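Side-chain contacts in insecticidal crystal protein Cry7Cal (Bacillus thuringiensis, PDB 5ZI1), which kills insects, being active against the locust Locusta migratoria manilensis, and as a delta endotoxin probably acts after binding a receptor in the gut: residues V301-V306 / R311-T316; I360-K365 / N396-S401; S319-Y324 / E330-Y335. All coordinates share one frame; numbering follows the deposited sequence.

Interaction 1: V301-V306 / R311-T316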
ATOM      1  N   VAL A 301       4.078 -27.432  -1.614  1.00 48.61           N
ATOM      2  CA  VAL A 301       3.092 -27.951  -0.676  1.00 49.46           C
ATOM      3  C   VAL A 301       3.343 -29.441  -0.488  1.00 52.85           C
ATOM      4  O   VAL A 301       3.598 -30.161  -1.457  1.00 57.19           O
ATOM      5  CB  VAL A 301       1.652 -27.684  -1.161  1.00 48.27           C
ATOM      6  CG1 VAL A 301       0.635 -28.499  -0.356  1.00 47.03           C
ATOM      7  CG2 VAL A 301       1.338 -26.218  -1.068  1.00 45.57           C
ATOM      8  N   ARG A 302       3.307 -29.891   0.766  1.00 53.17           N
ATOM      9  CA  ARG A 302       3.312 -31.306   1.109  1.00 47.23           C
ATOM     10  C   ARG A 302       1.992 -31.649   1.776  1.00 52.78           C
ATOM     11  O   ARG A 302       1.534 -30.919   2.669  1.00 49.56           O
ATOM     12  CB  ARG A 302       4.453 -31.679   2.052  1.00 46.50           C
ATOM     13  CG  ARG A 302       5.821 -31.462   1.491  1.00 55.68           C
ATOM     14  CD  ARG A 302       6.023 -32.177   0.196  1.00 59.82           C
ATOM     15  NE  ARG A 302       7.361 -32.753   0.159  1.00 68.05           N
ATOM     16  CZ  ARG A 302       8.351 -32.310  -0.611  1.00 74.62           C
ATOM     17  NH1 ARG A 302       8.151 -31.291  -1.441  1.00 70.65           N
ATOM     18  NH2 ARG A 302       9.542 -32.898  -0.558  1.00 79.74           N
ATOM     19  N   ALA A 303       1.400 -32.776   1.371  1.00 46.98           N
ATOM     20  CA  ALA A 303       0.083 -33.132   1.857  1.00 46.83           C
ATOM     21  C   ALA A 303      -0.012 -34.641   2.021  1.00 53.24           C
ATOM     22  O   ALA A 303       0.760 -35.407   1.433  1.00 51.95           O
ATOM     23  CB  ALA A 303      -1.007 -32.613   0.919  1.00 48.96           C
ATOM     24  N   ARG A 304      -0.966 -35.062   2.851  1.00 49.96           N
ATOM     25  CA  ARG A 304      -1.218 -36.476   3.077  1.00 49.43           C
ATOM     26  C   ARG A 304      -2.719 -36.681   3.120  1.00 50.65           C
ATOM     27  O   ARG A 304      -3.484 -35.735   3.311  1.00 49.57           O
ATOM     28  CB  ARG A 304      -0.563 -36.987   4.369  1.00 50.38           C
ATOM     29  CG  ARG A 304      -1.248 -36.520   5.638  1.00 46.77           C
ATOM     30  CD  ARG A 304      -0.496 -37.006   6.863  1.00 48.54           C
ATOM     31  NE  ARG A 304      -0.978 -36.344   8.067  1.00 51.71           N
ATOM     32  CZ  ARG A 304      -1.792 -36.891   8.962  1.00 53.67           C
ATOM     33  NH1 ARG A 304      -2.182 -36.184  10.014  1.00 54.26           N
ATOM     34  NH2 ARG A 304      -2.213 -38.138   8.808  1.00 52.63           N
ATOM     35  N   VAL A 305      -3.126 -37.934   2.920  1.00 50.19           N
ATOM     36  CA  VAL A 305      -4.524 -38.349   2.843  1.00 47.55           C
ATOM     37  C   VAL A 305      -4.939 -38.929   4.182  1.00 44.71           C
ATOM     38  O   VAL A 305      -4.210 -39.727   4.781  1.00 45.11           O
ATOM     39  CB  VAL A 305      -4.723 -39.387   1.717  1.00 50.66           C
ATOM     40  CG1 VAL A 305      -6.184 -39.776   1.593  1.00 50.75           C
ATOM     41  CG2 VAL A 305      -4.194 -38.852   0.393  1.00 46.19           C
ATOM     42  N   VAL A 306      -6.112 -38.536   4.653  1.00 49.81           N
ATOM     43  CA  VAL A 306      -6.685 -39.094   5.868  1.00 52.67           C
ATOM     44  C   VAL A 306      -8.088 -39.574   5.538  1.00 52.08           C
ATOM     45  O   VAL A 306      -8.732 -39.079   4.611  1.00 50.09           O
ATOM     46  CB  VAL A 306      -6.721 -38.080   7.032  1.00 47.60           C
ATOM     47  CG1 VAL A 306      -5.304 -37.688   7.432  1.00 47.72           C
ATOM     48  CG2 VAL A 306      -7.538 -36.868   6.638  1.00 47.77           C
ATOM     49  N   ARG A 311     -12.778 -39.023   2.935  1.00 47.99           N
ATOM     50  CA  ARG A 311     -11.350 -39.157   2.675  1.00 53.85           C
ATOM     51  C   ARG A 311     -10.903 -37.951   1.859  1.00 50.29           C
ATOM     52  O   ARG A 311     -11.621 -37.512   0.958  1.00 48.13           O
ATOM     53  CB  ARG A 311     -11.027 -40.510   1.974  1.00 52.07           C
ATOM     54  CG  ARG A 311      -9.852 -40.506   0.981  1.00 56.60           C
ATOM     55  CD  ARG A 311      -9.493 -41.958   0.519  1.00 60.70           C
ATOM     56  NE  ARG A 311      -8.775 -42.685   1.585  1.00 72.57           N
ATOM     57  CZ  ARG A 311      -7.493 -43.050   1.531  1.00 66.93           C
ATOM     58  NH1 ARG A 311      -6.779 -42.762   0.449  1.00 62.48           N
ATOM     59  NH2 ARG A 311      -6.931 -43.702   2.552  1.00 66.91           N
ATOM     60  N   PHE A 312      -9.746 -37.381   2.205  1.00 52.03           N
ATOM     61  CA  PHE A 312      -9.330 -36.090   1.659  1.00 49.93           C
ATOM     62  C   PHE A 312      -7.911 -35.784   2.096  1.00 47.03           C
ATOM     63  O   PHE A 312      -7.482 -36.192   3.178  1.00 48.25           O
ATOM     64  CB  PHE A 312     -10.242 -34.954   2.122  1.00 48.09           C
ATOM     65  CG  PHE A 312     -10.387 -34.890   3.602  1.00 52.89           C
ATOM     66  CD1 PHE A 312      -9.473 -34.174   4.376  1.00 46.98           C
ATOM     67  CD2 PHE A 312     -11.427 -35.571   4.232  1.00 52.69           C
ATOM     68  CE1 PHE A 312      -9.593 -34.132   5.749  1.00 45.08           C
ATOM     69  CE2 PHE A 312     -11.564 -35.518   5.612  1.00 53.81           C
ATOM     70  CZ  PHE A 312     -10.638 -34.800   6.378  1.00 55.10           C
ATOM     71  N   ALA A 313      -7.203 -35.037   1.256  1.00 44.60           N
ATOM     72  CA  ALA A 313      -5.852 -34.625   1.590  1.00 45.05           C
ATOM     73  C   ALA A 313      -5.883 -33.387   2.482  1.00 47.09           C
ATOM     74  O   ALA A 313      -6.838 -32.605   2.455  1.00 43.94           O
ATOM     75  CB  ALA A 313      -5.051 -34.355   0.320  1.00 42.29           C
ATOM     76  N   ILE A 314      -4.840 -33.257   3.313  1.00 49.91           N
ATOM     77  CA  ILE A 314      -4.569 -32.092   4.144  1.00 42.93           C
ATOM     78  C   ILE A 314      -3.085 -31.790   4.008  1.00 49.75           C
ATOM     79  O   ILE A 314      -2.265 -32.702   3.856  1.00 44.13           O
ATOM     80  CB  ILE A 314      -4.914 -32.312   5.637  1.00 46.72           C
ATOM     81  CG1 ILE A 314      -4.020 -33.412   6.223  1.00 47.19           C
ATOM     82  CG2 ILE A 314      -6.401 -32.625   5.848  1.00 45.97           C
ATOM     83  CD1 ILE A 314      -4.149 -33.594   7.726  1.00 45.42           C
ATOM     84  N   TRP A 315      -2.729 -30.503   4.085  1.00 45.74           N
ATOM     85  CA  TRP A 315      -1.314 -30.155   3.999  1.00 49.35           C
ATOM     86  C   TRP A 315      -0.609 -30.607   5.262  1.00 45.92           C
ATOM     87  O   TRP A 315      -1.128 -30.444   6.363  1.00 44.83           O
ATOM     88  CB  TRP A 315      -1.087 -28.645   3.834  1.00 49.63           C
ATOM     89  CG  TRP A 315      -1.713 -27.997   2.651  1.00 47.61           C
ATOM     90  CD1 TRP A 315      -2.674 -28.517   1.844  1.00 47.60           C
ATOM     91  CD2 TRP A 315      -1.429 -26.691   2.148  1.00 47.94           C
ATOM     92  NE1 TRP A 315      -3.011 -27.616   0.867  1.00 49.98           N
ATOM     93  CE2 TRP A 315      -2.252 -26.488   1.026  1.00 46.46           C
ATOM     94  CE3 TRP A 315      -0.546 -25.680   2.528  1.00 45.40           C
ATOM     95  CZ2 TRP A 315      -2.233 -25.313   0.289  1.00 44.36           C
ATOM     96  CZ3 TRP A 315      -0.524 -24.512   1.791  1.00 47.31           C
ATOM     97  CH2 TRP A 315      -1.361 -24.337   0.687  1.00 47.43           C
ATOM     98  N   THR A 316       0.583 -31.181   5.102  1.00 48.64           N
ATOM     99  CA  THR A 316       1.451 -31.419   6.248  1.00 46.46           C
ATOM    100  C   THR A 316       2.429 -30.265   6.467  1.00 51.30           C
ATOM    101  O   THR A 316       2.897 -30.047   7.594  1.00 50.73           O
ATOM    102  CB  THR A 316       2.230 -32.715   6.042  1.00 43.43           C
ATOM    103  OG1 THR A 316       3.134 -32.550   4.942  1.00 48.78           O
ATOM    104  CG2 THR A 316       1.269 -33.887   5.709  1.00 50.69           C
TER

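Interaction 2: I360-K365 / N396-S401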
ATOM      1  N   ILE A 360     -10.124 -24.585  -2.893  1.00 47.07           N
ATOM      2  CA  ILE A 360     -11.191 -25.333  -2.225  1.00 47.28           C
ATOM      3  C   ILE A 360     -10.769 -25.515  -0.778  1.00 44.12           C
ATOM      4  O   ILE A 360      -9.688 -26.048  -0.506  1.00 45.81           O
ATOM      5  CB  ILE A 360     -11.469 -26.713  -2.865  1.00 49.46           C
ATOM      6  CG1 ILE A 360     -11.779 -26.615  -4.358  1.00 50.14           C
ATOM      7  CG2 ILE A 360     -12.682 -27.403  -2.159  1.00 38.50           C
ATOM      8  CD1 ILE A 360     -13.141 -26.035  -4.651  1.00 55.15           C
ATOM      9  N   ALA A 361     -11.624 -25.093   0.145  1.00 42.16           N
ATOM     10  CA  ALA A 361     -11.397 -25.318   1.565  1.00 47.85           C
ATOM     11  C   ALA A 361     -12.374 -26.376   2.066  1.00 48.64           C
ATOM     12  O   ALA A 361     -13.526 -26.434   1.622  1.00 48.51           O
ATOM     13  CB  ALA A 361     -11.554 -24.014   2.372  1.00 46.44           C
ATOM     14  N   ALA A 362     -11.898 -27.217   2.982  1.00 48.19           N
ATOM     15  CA  ALA A 362     -12.709 -28.253   3.601  1.00 48.48           C
ATOM     16  C   ALA A 362     -12.210 -28.455   5.024  1.00 53.74           C
ATOM     17  O   ALA A 362     -11.128 -27.982   5.402  1.00 51.67           O
ATOM     18  CB  ALA A 362     -12.648 -29.567   2.807  1.00 48.13           C
ATOM     19  N   ALA A 363     -13.015 -29.171   5.809  1.00 50.35           N
ATOM     20  CA  ALA A 363     -12.669 -29.541   7.176  1.00 52.37           C
ATOM     21  C   ALA A 363     -13.493 -30.755   7.588  1.00 52.07           C
ATOM     22  O   ALA A 363     -14.571 -31.006   7.057  1.00 43.94           O
ATOM     23  CB  ALA A 363     -12.923 -28.396   8.161  1.00 46.31           C
ATOM     24  N   ASN A 364     -12.988 -31.481   8.574  1.00 51.25           N
ATOM     25  CA  ASN A 364     -13.731 -32.589   9.151  1.00 47.73           C
ATOM     26  C   ASN A 364     -13.421 -32.657  10.633  1.00 48.81           C
ATOM     27  O   ASN A 364     -12.247 -32.737  11.011  1.00 49.60           O
ATOM     28  CB  ASN A 364     -13.364 -33.908   8.487  1.00 51.13           C
ATOM     29  CG  ASN A 364     -14.163 -35.049   9.044  1.00 54.97           C
ATOM     30  OD1 ASN A 364     -13.776 -35.684  10.027  1.00 55.55           O
ATOM     31  ND2 ASN A 364     -15.304 -35.304   8.433  1.00 54.93           N
ATOM     32  N   LYS A 365     -14.460 -32.633  11.468  1.00 50.69           N
ATOM     33  CA  LYS A 365     -14.302 -32.751  12.914  1.00 54.23           C
ATOM     34  C   LYS A 365     -15.033 -34.005  13.381  1.00 49.26           C
ATOM     35  O   LYS A 365     -16.263 -34.054  13.362  1.00 45.71           O
ATOM     36  CB  LYS A 365     -14.816 -31.512  13.640  1.00 50.14           C
ATOM     37  CG  LYS A 365     -14.467 -31.500  15.114  1.00 49.84           C
ATOM     38  CD  LYS A 365     -14.940 -30.207  15.769  1.00 48.94           C
ATOM     39  CE  LYS A 365     -14.367 -30.030  17.165  1.00 59.40           C
ATOM     40  NZ  LYS A 365     -14.989 -30.944  18.159  1.00 64.76           N
ATOM     41  N   ASN A 396     -10.340 -35.862  -2.452  1.00 51.93           N
ATOM     42  CA  ASN A 396     -11.370 -35.214  -1.660  1.00 53.52           C
ATOM     43  C   ASN A 396     -12.730 -35.753  -2.088  1.00 51.72           C
ATOM     44  O   ASN A 396     -13.184 -35.497  -3.209  1.00 54.95           O
ATOM     45  CB  ASN A 396     -11.290 -33.688  -1.824  1.00 51.63           C
ATOM     46  CG  ASN A 396     -12.443 -32.974  -1.182  1.00 49.48           C
ATOM     47  OD1 ASN A 396     -13.112 -33.512  -0.291  1.00 48.58           O
ATOM     48  ND2 ASN A 396     -12.696 -31.748  -1.628  1.00 49.76           N
ATOM     49  N   ASN A 397     -13.378 -36.516  -1.217  1.00 46.19           N
ATOM     50  CA  ASN A 397     -14.716 -37.013  -1.496  1.00 54.29           C
ATOM     51  C   ASN A 397     -15.754 -36.374  -0.586  1.00 53.32           C
ATOM     52  O   ASN A 397     -16.854 -36.926  -0.427  1.00 46.29           O
ATOM     53  CB  ASN A 397     -14.772 -38.546  -1.398  1.00 50.36           C
ATOM     54  CG  ASN A 397     -14.581 -39.071   0.025  1.00 56.31           C
ATOM     55  OD1 ASN A 397     -14.609 -38.324   1.021  1.00 52.71           O
ATOM     56  ND2 ASN A 397     -14.400 -40.379   0.127  1.00 52.00           N
ATOM     57  N   ILE A 398     -15.414 -35.245   0.039  1.00 50.70           N
ATOM     58  CA  ILE A 398     -16.427 -34.499   0.794  1.00 51.84           C
ATOM     59  C   ILE A 398     -17.413 -33.889  -0.192  1.00 53.61           C
ATOM     60  O   ILE A 398     -16.981 -33.330  -1.216  1.00 52.64           O
ATOM     61  CB  ILE A 398     -15.775 -33.416   1.657  1.00 54.43           C
ATOM     62  CG1 ILE A 398     -14.711 -34.012   2.568  1.00 56.09           C
ATOM     63  CG2 ILE A 398     -16.810 -32.732   2.522  1.00 49.93           C
ATOM     64  CD1 ILE A 398     -13.706 -32.988   3.042  1.00 51.52           C
ATOM     65  N   PRO A 399     -18.724 -34.005   0.039  1.00 55.26           N
ATOM     66  CA  PRO A 399     -19.691 -33.395  -0.880  1.00 57.54           C
ATOM     67  C   PRO A 399     -19.395 -31.916  -1.077  1.00 55.81           C
ATOM     68  O   PRO A 399     -19.023 -31.205  -0.136  1.00 56.52           O
ATOM     69  CB  PRO A 399     -21.038 -33.613  -0.182  1.00 54.65           C
ATOM     70  CG  PRO A 399     -20.824 -34.754   0.737  1.00 51.95           C
ATOM     71  CD  PRO A 399     -19.381 -34.708   1.153  1.00 53.27           C
ATOM     72  N   SER A 400     -19.566 -31.462  -2.323  1.00 56.38           N
ATOM     73  CA  SER A 400     -19.178 -30.111  -2.703  1.00 56.71           C
ATOM     74  C   SER A 400     -19.884 -29.059  -1.868  1.00 56.46           C
ATOM     75  O   SER A 400     -19.303 -28.001  -1.590  1.00 59.95           O
ATOM     76  CB  SER A 400     -19.478 -29.891  -4.177  1.00 55.06           C
ATOM     77  OG  SER A 400     -18.683 -30.768  -4.944  1.00 65.86           O
ATOM     78  N   SER A 401     -21.128 -29.325  -1.467  1.00 51.59           N
ATOM     79  CA  SER A 401     -21.882 -28.378  -0.660  1.00 54.88           C
ATOM     80  C   SER A 401     -21.369 -28.303   0.770  1.00 55.87           C
ATOM     81  O   SER A 401     -21.838 -27.454   1.534  1.00 63.72           O
ATOM     82  CB  SER A 401     -23.366 -28.742  -0.656  1.00 54.93           C
ATOM     83  OG  SER A 401     -23.606 -29.889   0.140  1.00 53.63           O
TER

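Interaction 3: S319-Y324 / E330-Y335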
ATOM      1  N   SER A 319       6.384 -24.511   1.911  1.00 49.66           N
ATOM      2  CA  SER A 319       7.618 -23.756   1.850  1.00 48.38           C
ATOM      3  C   SER A 319       7.431 -22.610   0.882  1.00 48.62           C
ATOM      4  O   SER A 319       6.618 -22.683  -0.039  1.00 49.20           O
ATOM      5  CB  SER A 319       8.800 -24.620   1.412  1.00 49.76           C
ATOM      6  OG  SER A 319       9.310 -25.332   2.525  1.00 58.17           O
ATOM      7  N   VAL A 320       8.201 -21.554   1.095  1.00 47.86           N
ATOM      8  CA  VAL A 320       8.076 -20.353   0.292  1.00 47.09           C
ATOM      9  C   VAL A 320       9.476 -19.855  -0.007  1.00 49.87           C
ATOM     10  O   VAL A 320      10.323 -19.789   0.892  1.00 53.00           O
ATOM     11  CB  VAL A 320       7.238 -19.289   1.023  1.00 44.29           C
ATOM     12  CG1 VAL A 320       7.575 -17.913   0.537  1.00 46.93           C
ATOM     13  CG2 VAL A 320       5.767 -19.580   0.814  1.00 47.93           C
ATOM     14  N   VAL A 321       9.730 -19.531  -1.268  1.00 46.78           N
ATOM     15  CA  VAL A 321      11.027 -19.053  -1.707  1.00 45.69           C
ATOM     16  C   VAL A 321      10.829 -17.680  -2.322  1.00 46.45           C
ATOM     17  O   VAL A 321       9.900 -17.473  -3.114  1.00 45.79           O
ATOM     18  CB  VAL A 321      11.695 -20.018  -2.705  1.00 50.52           C
ATOM     19  CG1 VAL A 321      13.053 -19.461  -3.124  1.00 52.58           C
ATOM     20  CG2 VAL A 321      11.856 -21.386  -2.076  1.00 46.17           C
ATOM     21  N   THR A 322      11.680 -16.742  -1.933  1.00 45.66           N
ATOM     22  CA  THR A 322      11.646 -15.387  -2.458  1.00 47.18           C
ATOM     23  C   THR A 322      13.062 -14.956  -2.816  1.00 47.41           C
ATOM     24  O   THR A 322      14.050 -15.523  -2.327  1.00 45.45           O
ATOM     25  CB  THR A 322      11.051 -14.390  -1.438  1.00 46.86           C
ATOM     26  OG1 THR A 322      11.924 -14.299  -0.306  1.00 47.65           O
ATOM     27  CG2 THR A 322       9.672 -14.835  -0.965  1.00 45.93           C
ATOM     28  N   GLN A 323      13.140 -13.923  -3.663  1.00 48.30           N
ATOM     29  CA  GLN A 323      14.363 -13.179  -3.928  1.00 42.58           C
ATOM     30  C   GLN A 323      14.137 -11.694  -3.648  1.00 52.63           C
ATOM     31  O   GLN A 323      13.053 -11.164  -3.921  1.00 51.40           O
ATOM     32  CB  GLN A 323      14.808 -13.357  -5.375  1.00 44.30           C
ATOM     33  CG  GLN A 323      15.234 -14.781  -5.710  1.00 52.34           C
ATOM     34  CD  GLN A 323      15.391 -15.026  -7.196  1.00 53.46           C
ATOM     35  OE1 GLN A 323      15.488 -14.085  -7.992  1.00 58.03           O
ATOM     36  NE2 GLN A 323      15.422 -16.298  -7.584  1.00 54.44           N
ATOM     37  N   TYR A 324      15.172 -11.019  -3.130  1.00 49.50           N
ATOM     38  CA  TYR A 324      15.158  -9.565  -3.020  1.00 50.37           C
ATOM     39  C   TYR A 324      15.254  -8.944  -4.409  1.00 50.23           C
ATOM     40  O   TYR A 324      15.440  -9.634  -5.406  1.00 51.74           O
ATOM     41  CB  TYR A 324      16.303  -9.078  -2.136  1.00 44.96           C
ATOM     42  CG  TYR A 324      16.178  -9.549  -0.703  1.00 50.74           C
ATOM     43  CD1 TYR A 324      14.966  -9.454  -0.021  1.00 45.62           C
ATOM     44  CD2 TYR A 324      17.270 -10.082  -0.027  1.00 50.77           C
ATOM     45  CE1 TYR A 324      14.850  -9.877   1.285  1.00 46.16           C
ATOM     46  CE2 TYR A 324      17.162 -10.513   1.285  1.00 40.84           C
ATOM     47  CZ  TYR A 324      15.951 -10.404   1.933  1.00 47.16           C
ATOM     48  OH  TYR A 324      15.841 -10.826   3.238  1.00 52.34           O
ATOM     49  N   GLU A 330      18.438 -16.719  -2.626  1.00 58.48           N
ATOM     50  CA  GLU A 330      17.109 -17.219  -2.331  1.00 54.15           C
ATOM     51  C   GLU A 330      16.851 -17.101  -0.840  1.00 56.62           C
ATOM     52  O   GLU A 330      17.732 -17.386  -0.023  1.00 57.32           O
ATOM     53  CB  GLU A 330      16.951 -18.670  -2.783  1.00 55.71           C
ATOM     54  CG  GLU A 330      16.987 -18.862  -4.290  1.00 61.05           C
ATOM     55  CD  GLU A 330      16.760 -20.317  -4.693  1.00 70.28           C
ATOM     56  OE1 GLU A 330      17.138 -21.223  -3.910  1.00 67.38           O
ATOM     57  OE2 GLU A 330      16.201 -20.557  -5.790  1.00 68.54           O
ATOM     58  N   ASN A 331      15.654 -16.642  -0.492  1.00 50.67           N
ATOM     59  CA  ASN A 331      15.176 -16.677   0.882  1.00 53.68           C
ATOM     60  C   ASN A 331      14.141 -17.787   0.959  1.00 51.08           C
ATOM     61  O   ASN A 331      13.197 -17.810   0.159  1.00 47.62           O
ATOM     62  CB  ASN A 331      14.580 -15.327   1.302  1.00 45.19           C
ATOM     63  CG  ASN A 331      15.534 -14.157   1.007  1.00 53.71           C
ATOM     64  OD1 ASN A 331      16.623 -14.089   1.564  1.00 49.32           O
ATOM     65  ND2 ASN A 331      15.128 -13.251   0.117  1.00 48.72           N
ATOM     66  N   THR A 332      14.321 -18.707   1.907  1.00 48.75           N
ATOM     67  CA  THR A 332      13.439 -19.857   2.055  1.00 51.11           C
ATOM     68  C   THR A 332      12.775 -19.821   3.415  1.00 48.19           C
ATOM     69  O   THR A 332      13.463 -19.697   4.431  1.00 49.61           O
ATOM     70  CB  THR A 332      14.209 -21.169   1.896  1.00 49.01           C
ATOM     71  OG1 THR A 332      14.817 -21.189   0.608  1.00 51.40           O
ATOM     72  CG2 THR A 332      13.278 -22.381   2.051  1.00 51.27           C
ATOM     73  N   PHE A 333      11.448 -19.965   3.430  1.00 47.77           N
ATOM     74  CA  PHE A 333      10.672 -20.088   4.661  1.00 51.00           C
ATOM     75  C   PHE A 333       9.898 -21.399   4.645  1.00 50.75           C
ATOM     76  O   PHE A 333       9.141 -21.667   3.707  1.00 49.45           O
ATOM     77  CB  PHE A 333       9.741 -18.894   4.817  1.00 46.64           C
ATOM     78  CG  PHE A 333      10.457 -17.590   4.656  1.00 50.91           C
ATOM     79  CD1 PHE A 333      11.126 -17.021   5.728  1.00 51.44           C
ATOM     80  CD2 PHE A 333      10.530 -16.978   3.417  1.00 47.51           C
ATOM     81  CE1 PHE A 333      11.824 -15.828   5.581  1.00 52.49           C
ATOM     82  CE2 PHE A 333      11.219 -15.798   3.263  1.00 51.44           C
ATOM     83  CZ  PHE A 333      11.868 -15.219   4.352  1.00 51.81           C
ATOM     84  N   ASN A 334      10.089 -22.205   5.683  1.00 49.77           N
ATOM     85  CA  ASN A 334       9.429 -23.490   5.827  1.00 51.07           C
ATOM     86  C   ASN A 334       8.357 -23.425   6.909  1.00 52.50           C
ATOM     87  O   ASN A 334       8.502 -22.711   7.902  1.00 54.02           O
ATOM     88  CB  ASN A 334      10.448 -24.575   6.159  1.00 53.49           C
ATOM     89  CG  ASN A 334      11.522 -24.699   5.094  1.00 57.65           C
ATOM     90  OD1 ASN A 334      11.257 -25.177   3.983  1.00 60.09           O
ATOM     91  ND2 ASN A 334      12.739 -24.267   5.419  1.00 52.43           N
ATOM     92  N   TYR A 335       7.266 -24.149   6.685  1.00 50.96           N
ATOM     93  CA  TYR A 335       6.195 -24.309   7.651  1.00 50.26           C
ATOM     94  C   TYR A 335       5.864 -25.785   7.776  1.00 55.99           C
ATOM     95  O   TYR A 335       6.030 -26.556   6.827  1.00 56.91           O
ATOM     96  CB  TYR A 335       4.938 -23.547   7.238  1.00 50.77           C
ATOM     97  CG  TYR A 335       5.115 -22.048   7.176  1.00 55.47           C
ATOM     98  CD1 TYR A 335       5.585 -21.432   6.031  1.00 50.17           C
ATOM     99  CD2 TYR A 335       4.795 -21.248   8.269  1.00 48.64           C
ATOM    100  CE1 TYR A 335       5.739 -20.054   5.979  1.00 51.14           C
ATOM    101  CE2 TYR A 335       4.939 -19.889   8.223  1.00 53.39           C
ATOM    102  CZ  TYR A 335       5.415 -19.286   7.081  1.00 53.35           C
ATOM    103  OH  TYR A 335       5.561 -17.907   7.052  1.00 50.41           O
TER

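Interaction 1: V301-V306 / R311-T316
R304 crosses T316 at a slant and runs alongside I314, both on the partner strand, its own chain being extended from CG to NE. CB begins beside the T316 methyl, CG comes closest with 3.6 Å to T316 CG2, CD follows at 3.8 Å from T316 CG2, and NE still touches that methyl. At the tip, NH1 comes to 4.0 Å from I314 CD1, which lies over one face of the guanidinium, while T316 CG2 sits at its edge. The chi1 of R304, 73°, places CG between the backbone N and the carbonyl carbon and sends the chain over the T316 methyl. The T316 hydroxyl is held elsewhere, by T337 O. These residues belong to the hairpin of strands 294-306 and 312-324 in the central domain of the three-domain toxin, the beta prism whose sheets have Greek-key topology. R304 and I314 pair through both backbone N-H groups, as do V306 and F312; these pairs alternate with the non-hydrogen-bonded pairs A303-W315 and V305-A313. Near the turn, V306 CG2 stands over the F312 ring, 4.0 Å from its centroid. R311 has swung back so that V305 CG1 lies 3.2 Å above the plane of its guanidinium, toward the rim, and the NE side is tied by a salt bridge to E307 in the turn. At the other end V301 meets W315 at about a right angle: CG1 is centred over the five-membered ring, 3.7 Å from its centroid, and CG2 packs on the six-membered ring. W315 NE1 donates to V373 O in the facing sheet, which helps to fix the indole's rotation.

Interaction 2: I360-K365 / N396-S401
An Asx turn at N396 leads into I398, which rests on A362 where a loop crosses strand 352-365 in the central domain. The turn is closed by N396 OD1, which accepts from I398 N at 2.9 Å with an N-H...O angle of 153°. The donor stands above the plane of the amide carbonyl, 40° out of it, so the bond approaches off the lone-pair direction. N396 CG is anti to its own backbone N (chi1 172°), an orientation that folds the amide back along the loop and sets OD1 in front of the I398 N-H. Across the contact the touch is narrow and apolar: the terminal methyl I398 CD1 reaches A362 CB at 3.6 Å. Because CG1 of I398 leaves beside the backbone N and chi2 is extended, CD1 projects as the leading atom of the side chain, and the small A362 lets the tip come in close to the strand. Two residues earlier on the strand, I360 CG2 passes N396 ND2 at the looser distance of 4.4 Å, so the same amide that closes the turn also borders the strand. Around it, A362 packs on A372 of strand 369-382, while N396, I398 and N364 all touch F312 of strand 312-324, which places the loop against a second sheet. The loop runs from edge strand 387-393 to the opposite edge strand 404-407, passing over the two central strands of its four-stranded antiparallel sheet. Such a connection, with strand order 3-2-1-4, is that of the Greek-key sheets that build the beta prism of three-domain Cry toxins.

Interaction 3: S319-Y324 / E330-Y335
Y324 receives the amide of N331 over one face of its ring: N331 ND2 is 3.4 Å above the plane and close to the centre, with Y324 CZ 3.5 Å from it. Ring and amide planes are 52° apart, so the amide leans into the ring instead of stacking flat. Both side chains have CG beside the backbone N (chi1 -64° for Y324 and -51° for N331), which brings ring and amide together near the turn end of the hairpin. From there N331 ND2 also reaches T322 OG1 in a weak hydrogen bond of 3.4 Å. The hydroxyl of T322 points between its backbone N and carbonyl carbon, and its stronger partner is Q294 on the adjoining strand. It also lies in the plane of the F333 ring at the ring's edge, 3.9 Å from F333 CE2. Further along this face V320 CG1 packs on F333 CD2 at 4.2 Å, and V320 also touches Y434 and V435 of strand 430-437. On the other face V321 spreads its methyls: CG1 meets E330 CB at 4.0 Å, while CG2 runs beside T332, 4.0 Å from T332 OG1. At the far end S319 OG is modelled as donating to N334 OD1, but the separation is too short for its exact placement to be trusted. Four backbone hydrogen bonds, from the V320-F333 and T322-N331 pairs, hold strands 312-324 and 331-336 in antiparallel register. With its weak bond to T322 and its amide nitrogen over an electron-rich ring, N331 probably gains from electrostatic attraction as well as from packing.

All three contacts lie in the central beta-prism domain, and no ligand or active site connects them. Interactions 1 and 2 belong to different sheets and touch directly, with centres about 12 Å apart. F312 of interaction 1 makes the bridge: its CD2 lies 3.6 Å from I398 CD1, and its CZ lies 3.6 Å from N364 CB. Beside it, R311 N probably donates a hydrogen bond to N397 OD1 at 2.7 Å, linking the hairpin turn to the crossing loop. Interaction 3 continues strand 312-324 to its other partner in the same sheet, about 22 Å from interaction 1 between centres. Interactions 2 and 3 do not meet, their nearest atoms being about 16 Å apart.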